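PDB 7CTQ: peptidyl tryptophan dihydroxylase from Pseudomonas putida, which probably uses its FAD cofactor to dihydroxylate a tryptophan residue in a peptide, a step essential for building a tryptophylquinone cofactor. Local coordinates for residues V9-G14 and H123-D128; L138-A141 and Q145-L148; I258-A263 and L283-V288. All coordinates share one frame; numbering follows the deposited sequence.

Contact 1. Residues V9-G14 and H123-D128; sequences VVLGAG and HGIRLD. With FAD (flavin-adenine dinucleotide), chain C.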
# COMPACT_ATOMS: atom_id res chain seq x y z
N VAL A 9 -7.89 -16.31 11.42
CA VAL A 9 -6.43 -16.42 11.40
C VAL A 9 -5.90 -15.50 10.30
O VAL A 9 -6.35 -15.56 9.15
CB VAL A 9 -5.96 -17.86 11.17
CG1 VAL A 9 -4.44 -17.91 11.20
CG2 VAL A 9 -6.58 -18.81 12.21
N VAL A 10 -4.92 -14.67 10.67
CA VAL A 10 -4.21 -13.78 9.76
C VAL A 10 -2.83 -14.37 9.48
O VAL A 10 -2.09 -14.68 10.41
CB VAL A 10 -4.08 -12.37 10.35
CG1 VAL A 10 -3.21 -11.47 9.45
CG2 VAL A 10 -5.46 -11.73 10.61
N LEU A 11 -2.48 -14.50 8.20
CA LEU A 11 -1.16 -14.97 7.78
C LEU A 11 -0.28 -13.78 7.44
O LEU A 11 -0.56 -13.06 6.47
CB LEU A 11 -1.25 -15.91 6.58
CG LEU A 11 -2.38 -16.92 6.59
CD1 LEU A 11 -2.34 -17.79 5.34
CD2 LEU A 11 -2.31 -17.78 7.85
N GLY A 12 0.78 -13.58 8.21
CA GLY A 12 1.71 -12.50 7.96
C GLY A 12 1.53 -11.33 8.90
O GLY A 12 0.40 -10.87 9.13
N ALA A 13 2.63 -10.83 9.46
CA ALA A 13 2.55 -9.79 10.48
C ALA A 13 3.34 -8.57 10.05
O ALA A 13 4.09 -7.99 10.86
CB ALA A 13 3.06 -10.31 11.83
N GLY A 14 3.20 -8.16 8.80
CA GLY A 14 3.69 -6.87 8.38
C GLY A 14 2.68 -5.80 8.74
O GLY A 14 1.69 -6.06 9.43
N HIS A 123 -10.41 -23.47 6.75
CA HIS A 123 -9.07 -23.29 6.22
C HIS A 123 -8.10 -24.15 7.00
O HIS A 123 -8.03 -24.06 8.23
CB HIS A 123 -8.65 -21.82 6.28
CG HIS A 123 -9.43 -20.94 5.36
ND1 HIS A 123 -8.99 -20.61 4.10
CD2 HIS A 123 -10.63 -20.33 5.52
CE1 HIS A 123 -9.89 -19.84 3.51
NE2 HIS A 123 -10.89 -19.65 4.35
N GLY A 124 -7.34 -24.98 6.29
CA GLY A 124 -6.33 -25.79 6.93
C GLY A 124 -4.94 -25.21 6.75
O GLY A 124 -4.28 -25.45 5.73
N ILE A 125 -4.49 -24.43 7.73
CA ILE A 125 -3.21 -23.74 7.65
C ILE A 125 -2.15 -24.64 8.24
O ILE A 125 -2.06 -24.80 9.47
CB ILE A 125 -3.25 -22.39 8.38
CG1 ILE A 125 -4.64 -21.76 8.23
CG2 ILE A 125 -2.16 -21.47 7.85
CD1 ILE A 125 -4.74 -20.42 8.88
N ARG A 126 -1.32 -25.21 7.38
CA ARG A 126 -0.30 -26.16 7.76
C ARG A 126 1.04 -25.43 7.81
O ARG A 126 1.44 -24.80 6.82
CB ARG A 126 -0.30 -27.33 6.78
CG ARG A 126 -1.62 -28.11 6.83
CD ARG A 126 -1.95 -28.90 5.56
NE ARG A 126 -1.30 -30.20 5.56
CZ ARG A 126 -0.15 -30.46 4.94
NH1 ARG A 126 0.47 -29.50 4.26
NH2 ARG A 126 0.37 -31.68 4.99
N LEU A 127 1.71 -25.49 8.96
CA LEU A 127 2.95 -24.78 9.21
C LEU A 127 4.15 -25.71 9.01
O LEU A 127 4.02 -26.94 9.01
CB LEU A 127 2.97 -24.21 10.63
CG LEU A 127 2.61 -22.73 10.79
CD1 LEU A 127 1.11 -22.50 10.61
CD2 LEU A 127 3.08 -22.22 12.15
N ASP A 128 5.32 -25.09 8.84
CA ASP A 128 6.54 -25.85 8.58
C ASP A 128 6.87 -26.84 9.69
O ASP A 128 7.40 -27.93 9.41
CB ASP A 128 7.72 -24.89 8.37
CG ASP A 128 8.19 -24.85 6.93
OD1 ASP A 128 8.92 -23.90 6.58
OD2 ASP A 128 7.86 -25.78 6.16
PA FAD C . 5.03 -7.26 4.45
O1A FAD C . 5.49 -6.04 5.14
O2A FAD C . 6.02 -7.77 3.41
O5B FAD C . 4.63 -8.32 5.52
C5B FAD C . 4.53 -9.72 5.20
C4B FAD C . 4.90 -10.48 6.45
O4B FAD C . 4.60 -11.88 6.25
C3B FAD C . 6.37 -10.41 6.86
O3B FAD C . 6.48 -10.32 8.28
C2B FAD C . 6.95 -11.71 6.30
O2B FAD C . 8.06 -12.21 7.06
C1B FAD C . 5.76 -12.65 6.47
N9A FAD C . 5.72 -13.83 5.61
C8A FAD C . 6.08 -13.95 4.30
N7A FAD C . 5.91 -15.14 3.79
C5A FAD C . 5.43 -15.87 4.86
C6A FAD C . 5.07 -17.23 5.01
N6A FAD C . 5.13 -18.13 4.03
N1A FAD C . 4.62 -17.64 6.23
C2A FAD C . 4.55 -16.75 7.22
N3A FAD C . 4.87 -15.45 7.19
C4A FAD C . 5.30 -15.07 5.98
N1 FAD C . 7.65 1.15 1.69
C2 FAD C . 7.93 2.32 2.35
O2 FAD C . 7.12 2.86 3.10
N3 FAD C . 9.16 2.92 2.17
C4 FAD C . 10.19 2.45 1.38
O4 FAD C . 11.25 3.07 1.31
C4X FAD C . 9.88 1.21 0.69
N5 FAD C . 10.80 0.70 -0.09
C5X FAD C . 10.50 -0.48 -0.75
C6 FAD C . 11.47 -1.04 -1.59
C7 FAD C . 11.21 -2.21 -2.29
C7M FAD C . 12.28 -2.79 -3.19
C8 FAD C . 9.97 -2.85 -2.15
C8M FAD C . 9.67 -4.13 -2.89
C9 FAD C . 9.01 -2.30 -1.31
C9A FAD C . 9.26 -1.12 -0.62
N10 FAD C . 8.31 -0.55 0.25
C10 FAD C . 8.58 0.64 0.91
C1' FAD C . 6.98 -1.15 0.39
C2' FAD C . 6.77 -1.89 1.70
O2' FAD C . 7.82 -2.81 1.96
C3' FAD C . 5.44 -2.63 1.61
O3' FAD C . 4.47 -1.72 1.10
C4' FAD C . 4.91 -3.21 2.92
O4' FAD C . 5.95 -3.81 3.69
C5' FAD C . 3.81 -4.21 2.66
O5' FAD C . 3.21 -4.56 3.92
P FAD C . 2.54 -5.96 4.12
O1P FAD C . 1.40 -6.06 3.09
O2P FAD C . 2.17 -6.16 5.55
O3P FAD C . 3.68 -6.97 3.68

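Contact 2. Residues L138-A141 and Q145-L148; sequences LVEA and QAPL. With FAD (flavin-adenine dinucleotide), chain C.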
# COMPACT_ATOMS: atom_id res chain seq x y z
N LEU A 138 -9.81 -16.57 6.84
CA LEU A 138 -8.39 -16.37 6.60
C LEU A 138 -8.13 -14.96 6.05
O LEU A 138 -8.72 -14.57 5.04
CB LEU A 138 -7.88 -17.42 5.61
CG LEU A 138 -6.37 -17.42 5.37
CD1 LEU A 138 -5.71 -18.10 6.54
CD2 LEU A 138 -6.03 -18.13 4.07
N VAL A 139 -7.24 -14.22 6.70
CA VAL A 139 -6.70 -12.98 6.15
C VAL A 139 -5.33 -13.28 5.56
O VAL A 139 -4.40 -13.65 6.28
CB VAL A 139 -6.61 -11.87 7.20
CG1 VAL A 139 -6.07 -10.59 6.58
CG2 VAL A 139 -7.94 -11.65 7.90
N GLU A 140 -5.19 -13.11 4.24
CA GLU A 140 -3.91 -13.29 3.56
C GLU A 140 -3.17 -11.97 3.55
O GLU A 140 -3.58 -11.01 2.88
CB GLU A 140 -4.13 -13.80 2.14
CG GLU A 140 -2.87 -13.77 1.31
CD GLU A 140 -1.82 -14.68 1.88
OE1 GLU A 140 -2.01 -15.91 1.75
OE2 GLU A 140 -0.84 -14.19 2.46
N ALA A 141 -2.07 -11.91 4.29
CA ALA A 141 -1.34 -10.67 4.49
C ALA A 141 0.16 -10.93 4.44
O ALA A 141 0.94 -10.28 5.14
CB ALA A 141 -1.72 -10.02 5.82
N GLN A 145 5.22 -11.98 -0.79
CA GLN A 145 5.44 -13.43 -0.68
C GLN A 145 4.13 -14.21 -0.71
O GLN A 145 4.17 -15.42 -0.48
CB GLN A 145 6.25 -13.77 0.61
CG GLN A 145 7.44 -12.87 0.83
CD GLN A 145 8.15 -13.14 2.16
OE1 GLN A 145 8.38 -14.28 2.54
NE2 GLN A 145 8.46 -12.08 2.88
N ALA A 146 3.04 -13.54 -0.97
CA ALA A 146 1.76 -14.21 -1.10
C ALA A 146 1.78 -15.17 -2.28
O ALA A 146 2.50 -14.94 -3.26
CB ALA A 146 0.63 -13.20 -1.29
N PRO A 147 1.02 -16.26 -2.21
CA PRO A 147 0.97 -17.21 -3.33
C PRO A 147 0.56 -16.53 -4.63
O PRO A 147 -0.38 -15.74 -4.67
CB PRO A 147 -0.08 -18.23 -2.88
CG PRO A 147 -0.79 -17.59 -1.72
CD PRO A 147 0.23 -16.73 -1.07
N LEU A 148 1.29 -16.86 -5.69
CA LEU A 148 1.07 -16.24 -6.99
C LEU A 148 -0.31 -16.57 -7.54
O LEU A 148 -0.59 -17.72 -7.90
CB LEU A 148 2.15 -16.68 -7.99
CG LEU A 148 3.19 -15.60 -8.30
CD1 LEU A 148 4.17 -15.45 -7.14
CD2 LEU A 148 3.93 -15.91 -9.58
PA FAD C . 5.03 -7.26 4.45
O1A FAD C . 5.49 -6.04 5.14
O2A FAD C . 6.02 -7.77 3.41
O5B FAD C . 4.63 -8.32 5.52
C5B FAD C . 4.53 -9.72 5.20
C4B FAD C . 4.90 -10.48 6.45
O4B FAD C . 4.60 -11.88 6.25
C3B FAD C . 6.37 -10.41 6.86
O3B FAD C . 6.48 -10.32 8.28
C2B FAD C . 6.95 -11.71 6.30
O2B FAD C . 8.06 -12.21 7.06
C1B FAD C . 5.76 -12.65 6.47
N9A FAD C . 5.72 -13.83 5.61
C8A FAD C . 6.08 -13.95 4.30
N7A FAD C . 5.91 -15.14 3.79
C5A FAD C . 5.43 -15.87 4.86
C6A FAD C . 5.07 -17.23 5.01
N6A FAD C . 5.13 -18.13 4.03
N1A FAD C . 4.62 -17.64 6.23
C2A FAD C . 4.55 -16.75 7.22
N3A FAD C . 4.87 -15.45 7.19
C4A FAD C . 5.30 -15.07 5.98
N1 FAD C . 7.65 1.15 1.69
C2 FAD C . 7.93 2.32 2.35
O2 FAD C . 7.12 2.86 3.10
N3 FAD C . 9.16 2.92 2.17
C4 FAD C . 10.19 2.45 1.38
O4 FAD C . 11.25 3.07 1.31
C4X FAD C . 9.88 1.21 0.69
N5 FAD C . 10.80 0.70 -0.09
C5X FAD C . 10.50 -0.48 -0.75
C6 FAD C . 11.47 -1.04 -1.59
C7 FAD C . 11.21 -2.21 -2.29
C7M FAD C . 12.28 -2.79 -3.19
C8 FAD C . 9.97 -2.85 -2.15
C8M FAD C . 9.67 -4.13 -2.89
C9 FAD C . 9.01 -2.30 -1.31
C9A FAD C . 9.26 -1.12 -0.62
N10 FAD C . 8.31 -0.55 0.25
C10 FAD C . 8.58 0.64 0.91
C1' FAD C . 6.98 -1.15 0.39
C2' FAD C . 6.77 -1.89 1.70
O2' FAD C . 7.82 -2.81 1.96
C3' FAD C . 5.44 -2.63 1.61
O3' FAD C . 4.47 -1.72 1.10
C4' FAD C . 4.91 -3.21 2.92
O4' FAD C . 5.95 -3.81 3.69
C5' FAD C . 3.81 -4.21 2.66
O5' FAD C . 3.21 -4.56 3.92
P FAD C . 2.54 -5.96 4.12
O1P FAD C . 1.40 -6.06 3.09
O2P FAD C . 2.17 -6.16 5.55
O3P FAD C . 3.68 -6.97 3.68

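Contact 3. Residues I258-A263 and L283-V288; sequences IRVGDA and LQAPVV. With FAD (flavin-adenine dinucleotide), chain C.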
# COMPACT_ATOMS: atom_id res chain seq x y z
N ILE A 258 -9.72 -12.91 2.65
CA ILE A 258 -9.46 -11.58 2.12
C ILE A 258 -7.96 -11.42 2.01
O ILE A 258 -7.20 -11.94 2.83
CB ILE A 258 -10.12 -10.49 3.00
CG1 ILE A 258 -10.20 -9.16 2.25
CG2 ILE A 258 -9.38 -10.30 4.36
CD1 ILE A 258 -10.92 -8.10 3.05
N ARG A 259 -7.52 -10.74 0.95
CA ARG A 259 -6.15 -10.28 0.84
C ARG A 259 -6.04 -8.81 1.21
O ARG A 259 -6.89 -7.99 0.83
CB ARG A 259 -5.62 -10.50 -0.59
CG ARG A 259 -5.09 -11.91 -0.83
CD ARG A 259 -5.02 -12.25 -2.30
NE ARG A 259 -3.69 -12.02 -2.85
CZ ARG A 259 -2.84 -12.98 -3.18
NH1 ARG A 259 -3.17 -14.25 -3.01
NH2 ARG A 259 -1.66 -12.67 -3.68
N VAL A 260 -4.98 -8.47 1.95
CA VAL A 260 -4.71 -7.09 2.34
C VAL A 260 -3.25 -6.78 2.06
O VAL A 260 -2.41 -7.68 1.91
CB VAL A 260 -5.04 -6.81 3.82
CG1 VAL A 260 -6.53 -6.95 4.06
CG2 VAL A 260 -4.24 -7.73 4.75
N GLY A 261 -2.95 -5.49 1.98
CA GLY A 261 -1.57 -5.08 1.80
C GLY A 261 -1.03 -5.42 0.42
O GLY A 261 -1.75 -5.45 -0.58
N ASP A 262 0.29 -5.66 0.39
CA ASP A 262 0.98 -6.02 -0.86
C ASP A 262 0.37 -7.25 -1.52
O ASP A 262 0.43 -7.39 -2.75
CB ASP A 262 2.46 -6.26 -0.58
CG ASP A 262 3.30 -5.00 -0.62
OD1 ASP A 262 2.71 -3.90 -0.72
OD2 ASP A 262 4.55 -5.11 -0.55
N ALA A 263 -0.17 -8.17 -0.72
CA ALA A 263 -0.88 -9.31 -1.29
C ALA A 263 -2.09 -8.88 -2.11
O ALA A 263 -2.55 -9.64 -2.97
CB ALA A 263 -1.34 -10.25 -0.19
N LEU A 283 -7.31 -0.63 5.65
CA LEU A 283 -8.08 0.26 6.52
C LEU A 283 -9.52 -0.20 6.67
O LEU A 283 -10.06 -0.21 7.78
CB LEU A 283 -8.03 1.69 5.97
CG LEU A 283 -8.78 2.76 6.78
CD1 LEU A 283 -8.06 3.08 8.09
CD2 LEU A 283 -9.05 4.04 5.96
N GLN A 284 -10.17 -0.58 5.57
CA GLN A 284 -11.56 -1.01 5.65
C GLN A 284 -11.70 -2.52 5.48
O GLN A 284 -12.83 -3.02 5.33
CB GLN A 284 -12.40 -0.22 4.65
CG GLN A 284 -12.44 1.25 5.07
CD GLN A 284 -12.99 2.21 4.02
OE1 GLN A 284 -13.40 1.80 2.94
NE2 GLN A 284 -13.02 3.50 4.36
N ALA A 285 -10.60 -3.26 5.53
CA ALA A 285 -10.70 -4.72 5.58
C ALA A 285 -11.51 -5.22 6.77
O ALA A 285 -12.37 -6.10 6.59
CB ALA A 285 -9.29 -5.33 5.56
N PRO A 286 -11.33 -4.70 8.00
CA PRO A 286 -12.15 -5.22 9.11
C PRO A 286 -13.65 -5.10 8.90
O PRO A 286 -14.38 -6.02 9.29
CB PRO A 286 -11.66 -4.39 10.31
CG PRO A 286 -10.26 -4.05 9.99
CD PRO A 286 -10.25 -3.81 8.49
N VAL A 287 -14.16 -4.02 8.30
CA VAL A 287 -15.61 -3.97 8.11
C VAL A 287 -16.04 -4.95 7.02
O VAL A 287 -17.18 -5.46 7.06
CB VAL A 287 -16.12 -2.55 7.81
CG1 VAL A 287 -16.13 -1.69 9.08
CG2 VAL A 287 -15.30 -1.88 6.71
N VAL A 288 -15.19 -5.21 6.03
CA VAL A 288 -15.55 -6.20 5.01
C VAL A 288 -15.67 -7.57 5.66
O VAL A 288 -16.66 -8.29 5.48
CB VAL A 288 -14.53 -6.18 3.85
CG1 VAL A 288 -14.75 -7.36 2.90
CG2 VAL A 288 -14.65 -4.84 3.06
PA FAD C . 5.03 -7.26 4.45
O1A FAD C . 5.49 -6.04 5.14
O2A FAD C . 6.02 -7.77 3.41
O5B FAD C . 4.63 -8.32 5.52
C5B FAD C . 4.53 -9.72 5.20
C4B FAD C . 4.90 -10.48 6.45
O4B FAD C . 4.60 -11.88 6.25
C3B FAD C . 6.37 -10.41 6.86
O3B FAD C . 6.48 -10.32 8.28
C2B FAD C . 6.95 -11.71 6.30
O2B FAD C . 8.06 -12.21 7.06
C1B FAD C . 5.76 -12.65 6.47
N9A FAD C . 5.72 -13.83 5.61
C8A FAD C . 6.08 -13.95 4.30
N7A FAD C . 5.91 -15.14 3.79
C5A FAD C . 5.43 -15.87 4.86
C6A FAD C . 5.07 -17.23 5.01
N6A FAD C . 5.13 -18.13 4.03
N1A FAD C . 4.62 -17.64 6.23
C2A FAD C . 4.55 -16.75 7.22
N3A FAD C . 4.87 -15.45 7.19
C4A FAD C . 5.30 -15.07 5.98
N1 FAD C . 7.65 1.15 1.69
C2 FAD C . 7.93 2.32 2.35
O2 FAD C . 7.12 2.86 3.10
N3 FAD C . 9.16 2.92 2.17
C4 FAD C . 10.19 2.45 1.38
O4 FAD C . 11.25 3.07 1.31
C4X FAD C . 9.88 1.21 0.69
N5 FAD C . 10.80 0.70 -0.09
C5X FAD C . 10.50 -0.48 -0.75
C6 FAD C . 11.47 -1.04 -1.59
C7 FAD C . 11.21 -2.21 -2.29
C7M FAD C . 12.28 -2.79 -3.19
C8 FAD C . 9.97 -2.85 -2.15
C8M FAD C . 9.67 -4.13 -2.89
C9 FAD C . 9.01 -2.30 -1.31
C9A FAD C . 9.26 -1.12 -0.62
N10 FAD C . 8.31 -0.55 0.25
C10 FAD C . 8.58 0.64 0.91
C1' FAD C . 6.98 -1.15 0.39
C2' FAD C . 6.77 -1.89 1.70
O2' FAD C . 7.82 -2.81 1.96
C3' FAD C . 5.44 -2.63 1.61
O3' FAD C . 4.47 -1.72 1.10
C4' FAD C . 4.91 -3.21 2.92
O4' FAD C . 5.95 -3.81 3.69
C5' FAD C . 3.81 -4.21 2.66
O5' FAD C . 3.21 -4.56 3.92
P FAD C . 2.54 -5.96 4.12
O1P FAD C . 1.40 -6.06 3.09
O2P FAD C . 2.17 -6.16 5.55
O3P FAD C . 3.68 -6.97 3.68

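Contact 1. Residues V9-G14 and H123-D128
I125 pushes its CD1 methyl straight at V9, and CD1 stands only 3.4 Å from V9 CG1, tighter than usual carbon packing. The two side chains meet tip to tip. V9 CG1 lies opposite the backbone N (chi1 -178°), and the same I125 CD1 also comes within 3.6 Å of V9 CB. The next inward-facing residue of strand 8-11 meets both ends of the isoleucine: L11 CD2 lies 3.7 Å from I125 CG2 and equally far from I125 CD1, the two chains crossing at a slant. One isoleucine thus bridges V9 and L11, while V10, between them, turns to the far face of its strand and packs on V33 and V139. I125 has an off-staggered first torsion, chi1 -34°, which together with the short methyl contact suggests some strain. L138 and V114 add to the buried hydrocarbon patch, and no hydrogen bond joins the two ranges. Away from this patch the range 123-128 is more open: R126 is partly exposed with a weak, long ion pair to E116, and D128, just past the strand, is exposed and forms a salt bridge with R113. Beyond L11 the chain leaves the sheet for the cofactor. G12 CA comes to 3.4 Å from O4B of the adenosine ribose, and G14 C to 3.3 Å from the phosphate oxygen O2P. A side chain on G12 would jam against L11 O and crowd the ribose O4B, and one on G14 would strike O5B. G14 occupies the N-cap position of helix 15-27. Strand, tight turn and helix, with G12 at the adenosine ribose and G14 at the phosphate, fit the GxGxxG dinucleotide-binding motif of a Rossmann-type fold, here with strand 123-127 packed over its first strand.

Contact 2. Residues L138-A141 and Q145-L148
The E140 carboxylate is gripped at both oxygens: OE1 forms a salt bridge with R142 NH2, while OE2 is hydrogen-bonded close by in the chain. E140 ends strand 137-140 of the Rossmann-type FAD-binding sheet, and 145-148 belongs to the loop that returns past the adenine side of the cofactor. The side chain leaves the strand with CG opposite the backbone N (chi1 169°), then bends at the next bond (chi2 63°), which brings the carboxylate round to the loop. E140 and P147 approach from opposite directions in van der Waals contact, the proline offering CD at 3.7 Å from OE1 and, at 4.0 Å from the same oxygen, CG. On the other oxygen, the A146 methyl CB sits 4.1 Å from OE2. A146 is buried, also packing on R259 and A263, whereas P147 is exposed, so the contact runs from interior to surface. A leucine in place of E140 would lose the carboxylate and is likely to leave the R142 guanidinium without its charged mate and more able to turn. Both ends of the turn between the two ranges border FAD: Q145 CB lies 3.5 Å from adenine N7A, and the backbone oxygen A141 O reaches to 3.6 Å from the ribose methylene C5B.

Contact 3. Residues I258-A263 and L283-V288
The FAD diphosphate site is bordered here by a glycine-aspartate pair, G261 and D262, consistent with the GD motif of flavoprotein monooxygenases. Behind it, strand 257-259, at the edge of the Rossmann-type sheet, and V260 just after it pack on the first turn of helix 285-294. V260 CG1 presses on the A285 methyl CB at 3.5 Å, the closest approach between the two ranges. CG1 is placed there by chi1 -65°, which sets it opposite the carbonyl carbon. I258 stretches its chain out fully, and its end methyl CD1 lies between two helix residues one turn apart, 4.1 Å from A285 CB and 3.9 Å from V288 CG1. The small A285 probably lets the helix come close to the strand, and T20 of helix 15-27 touches both V260 and A285, adding to the buried group. All of this is hydrocarbon packing, without a hydrogen bond between the two ranges. Past V260 the backbone meets the phosphate. The D262 amide N donates to phosphate oxygen O1P over 2.9 Å at 158°, and a side chain on G261 would collide with that same oxygen. The D262 carboxylate lies along the ribityl chain, OD2 3.4 Å from C5'. R259 bridges back to A263 across the turn that carries the pair. Its NE, with the guanidinium edge-on, donates to the backbone oxygen A263 O at 2.6 Å, from above the carbonyl plane by 41°; NH2 adds only a weak bond to the same oxygen.

How the contacts relate
All three contacts hang on one sheet, where strands 8-11, 137-140 and 257-259 run side by side and parallel. Probable hydrogen bonds run from L11 N to V139 O between contacts 1 and 2, and from E140 N to I258 O between contacts 2 and 3; contacts 1 and 3 do not touch, their nearest atoms about 6 Å apart. In contacts 1 and 3 all touching residues are buried and apolar: contact 1 packs two strands of the sheet on each other, contact 3 a helix on its edge strand. Contact 2, reaching the surface at P147, is centred on a charged group and joins a strand to its own following loop. Each borders FAD: glycine turn, adenine border and phosphate-binding amide in contacts 1, 2 and 3.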